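Local coordinates for aspartate aminotransferase (Leishmania major, PDB 4H51), which probably transfers the amino group of aspartate to 2-oxoglutarate as a homodimeric enzyme dependent on pyridoxal phosphate, at residues Val111-Ser117 and Arg273-Leu279. Numbering follows the deposited sequence. Where two conformers were deposited one is given.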
loop_
_atom_site.group_PDB
_atom_site.type_symbol
_atom_site.label_atom_id
_atom_site.label_comp_id
_atom_site.label_asym_id
_atom_site.label_seq_id
_atom_site.Cartn_x
_atom_site.Cartn_y
_atom_site.Cartn_z
ATOM N N VAL B 111 -15.373 11.992 -6.628
ATOM C CA VAL B 111 -14.066 11.569 -7.128
ATOM C C VAL B 111 -13.566 10.529 -6.142
ATOM O O VAL B 111 -13.626 10.735 -4.906
ATOM C CB VAL B 111 -13.106 12.779 -7.421
ATOM C CG1 VAL B 111 -13.107 13.781 -6.294
ATOM C CG2 VAL B 111 -11.679 12.358 -7.781
ATOM N N ALA B 112 -13.112 9.389 -6.661
ATOM C CA ALA B 112 -12.734 8.283 -5.785
ATOM C C ALA B 112 -11.576 7.473 -6.366
ATOM O O ALA B 112 -11.475 7.339 -7.589
ATOM C CB ALA B 112 -13.943 7.358 -5.564
ATOM N N VAL B 113 -10.737 6.940 -5.486
ATOM C CA VAL B 113 -9.664 6.029 -5.846
ATOM C C VAL B 113 -9.692 4.838 -4.895
ATOM O O VAL B 113 -10.205 4.953 -3.727
ATOM C CB VAL B 113 -8.247 6.689 -5.757
ATOM C CG1 VAL B 113 -8.052 7.806 -6.811
ATOM C CG2 VAL B 113 -7.951 7.251 -4.362
ATOM N N GLN B 114 -9.134 3.724 -5.380
ATOM C CA GLN B 114 -8.828 2.582 -4.552
ATOM C C GLN B 114 -7.611 2.899 -3.671
ATOM O O GLN B 114 -6.658 3.567 -4.104
ATOM C CB GLN B 114 -8.594 1.327 -5.446
ATOM C CG GLN B 114 -8.218 0.075 -4.682
ATOM C CD GLN B 114 -7.989 -1.100 -5.561
ATOM O OE1 GLN B 114 -8.474 -1.107 -6.688
ATOM N NE2 GLN B 114 -7.282 -2.137 -5.043
ATOM N N THR B 115 -7.635 2.421 -2.444
ATOM C CA THR B 115 -6.576 2.665 -1.474
ATOM C C THR B 115 -6.134 1.371 -0.808
ATOM O O THR B 115 -6.784 0.344 -0.939
ATOM C CB THR B 115 -7.072 3.608 -0.358
ATOM O OG1 THR B 115 -8.218 2.984 0.299
ATOM C CG2 THR B 115 -7.451 5.003 -0.946
ATOM N N LEU B 116 -5.037 1.445 -0.043
ATOM C CA LEU B 116 -4.605 0.312 0.772
ATOM C C LEU B 116 -5.495 0.204 2.018
ATOM O O LEU B 116 -5.090 0.525 3.131
ATOM C CB LEU B 116 -3.120 0.420 1.135
ATOM C CG LEU B 116 -2.152 -0.231 0.130
ATOM C CD1 LEU B 116 -2.306 -1.750 0.160
ATOM C CD2 LEU B 116 -2.290 0.309 -1.305
ATOM N N SER B 117 -6.717 -0.261 1.809
ATOM C CA SER B 117 -7.704 -0.413 2.856
ATOM C C SER B 117 -8.041 0.942 3.496
ATOM O O SER B 117 -7.731 2.011 2.920
ATOM C CB SER B 117 -7.237 -1.465 3.875
ATOM O OG SER B 117 -8.338 -2.321 4.178
ATOM N N ARG B 273 -6.351 -5.804 2.024
ATOM C CA ARG B 273 -6.170 -4.368 2.042
ATOM C C ARG B 273 -6.986 -3.657 0.960
ATOM O O ARG B 273 -6.437 -2.919 0.135
ATOM C CB ARG B 273 -4.693 -3.987 1.906
ATOM C CG ARG B 273 -3.672 -4.914 2.597
ATOM C CD ARG B 273 -3.872 -5.090 4.077
ATOM N NE ARG B 273 -3.775 -3.817 4.822
ATOM C CZ ARG B 273 -4.693 -3.300 5.620
ATOM N NH1 ARG B 273 -5.853 -3.942 5.828
ATOM N NH2 ARG B 273 -4.472 -2.112 6.185
ATOM N N ALA B 274 -8.299 -3.836 1.006
ATOM C CA ALA B 274 -9.207 -3.259 -0.014
ATOM C C ALA B 274 -9.979 -2.107 0.612
ATOM O O ALA B 274 -10.739 -2.298 1.578
ATOM C CB ALA B 274 -10.174 -4.313 -0.549
ATOM N N GLY B 275 -9.805 -0.922 0.046
ATOM C CA GLY B 275 -10.451 0.292 0.566
ATOM C C GLY B 275 -10.652 1.312 -0.537
ATOM O O GLY B 275 -10.144 1.145 -1.651
ATOM N N THR B 276 -11.365 2.391 -0.213
ATOM C CA THR B 276 -11.416 3.538 -1.084
ATOM C C THR B 276 -11.305 4.851 -0.326
ATOM O O THR B 276 -11.622 4.958 0.870
ATOM C CB THR B 276 -12.731 3.626 -1.916
ATOM O OG1 THR B 276 -13.853 3.938 -1.071
ATOM C CG2 THR B 276 -13.022 2.304 -2.702
ATOM N N LEU B 277 -10.926 5.890 -1.076
ATOM C CA LEU B 277 -11.031 7.277 -0.601
ATOM C C LEU B 277 -11.885 8.022 -1.597
ATOM O O LEU B 277 -11.658 7.931 -2.815
ATOM C CB LEU B 277 -9.633 7.958 -0.516
ATOM C CG LEU B 277 -9.675 9.453 -0.160
ATOM C CD1 LEU B 277 -10.007 9.714 1.323
ATOM C CD2 LEU B 277 -8.307 10.042 -0.504
ATOM N N SER B 278 -12.871 8.766 -1.098
ATOM C CA SER B 278 -13.810 9.445 -1.944
ATOM C C SER B 278 -14.116 10.871 -1.396
ATOM O O SER B 278 -14.086 11.110 -0.190
ATOM C CB SER B 278 -15.076 8.616 -2.124
ATOM O OG SER B 278 -15.809 8.535 -0.951
ATOM N N LEU B 279 -14.350 11.785 -2.329
ATOM C CA LEU B 279 -14.765 13.143 -2.055
ATOM C C LEU B 279 -16.012 13.471 -2.868
ATOM O O LEU B 279 -16.040 13.266 -4.077
ATOM C CB LEU B 279 -13.689 14.151 -2.477
ATOM C CG LEU B 279 -13.942 15.656 -2.259
ATOM C CD1 LEU B 279 -14.113 16.022 -0.794
ATOM C CD2 LEU B 279 -12.832 16.494 -2.852
HETATM O O HOH W 1 -6.035 -1.906 -2.478
HETATM O O HOH W 2 -9.359 -5.025 3.160
#
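In the large mixed sheet of fold type I aminotransferases, the antiparallel pairing of Val111-Ser117 with Arg273-Leu279 shows how a regular ladder can open out into a cofactor site. Val111 and Leu279 form one hydrogen-bonded pair and Val113 and Leu277 the next; Leu277 N reaches Val113 O at 2.9 Å with an N-H...O angle of 163°. Between them, the non-hydrogen-bonded pair Ala112 and Ser278 brings the two CB atoms to 3.8 Å. The pattern changes at Thr115. Its N still bonds Gly275 O, at 2.9 Å, but from above the carbonyl plane, and the return bond from Gly275 N to Thr115 O is weak. With chi1 at 59°, Thr115 OG1 lies between its own backbone N and carbonyl carbon and donates forward to Ser117 O at 2.8 Å, while CG2 packs 3.7 Å from Leu277 CB. Water 1 lies among Gln114 NE2, Thr115 O and Arg273 O where the strands part, while Tyr89 N bonds Gln114 OE1. Beyond the inverse gamma turn centred on Leu116, Ser117 CB sits 3.3 Å above the plane of the Arg273 guanidinium, toward its rim. Arg273 NH1 and Ser117 OG, itself also hydrogen-bonded with Ser264 OG, each bond the phosphate of the pyridoxal-lysine at position 265, and Arg273 NE and NH2 bond Cys304 O and Tyr302 O of the second subunit. Cationic arginine and polar hydroxyl together would stabilise the phosphate's negative charge, the arginine steadied from across the dimer interface.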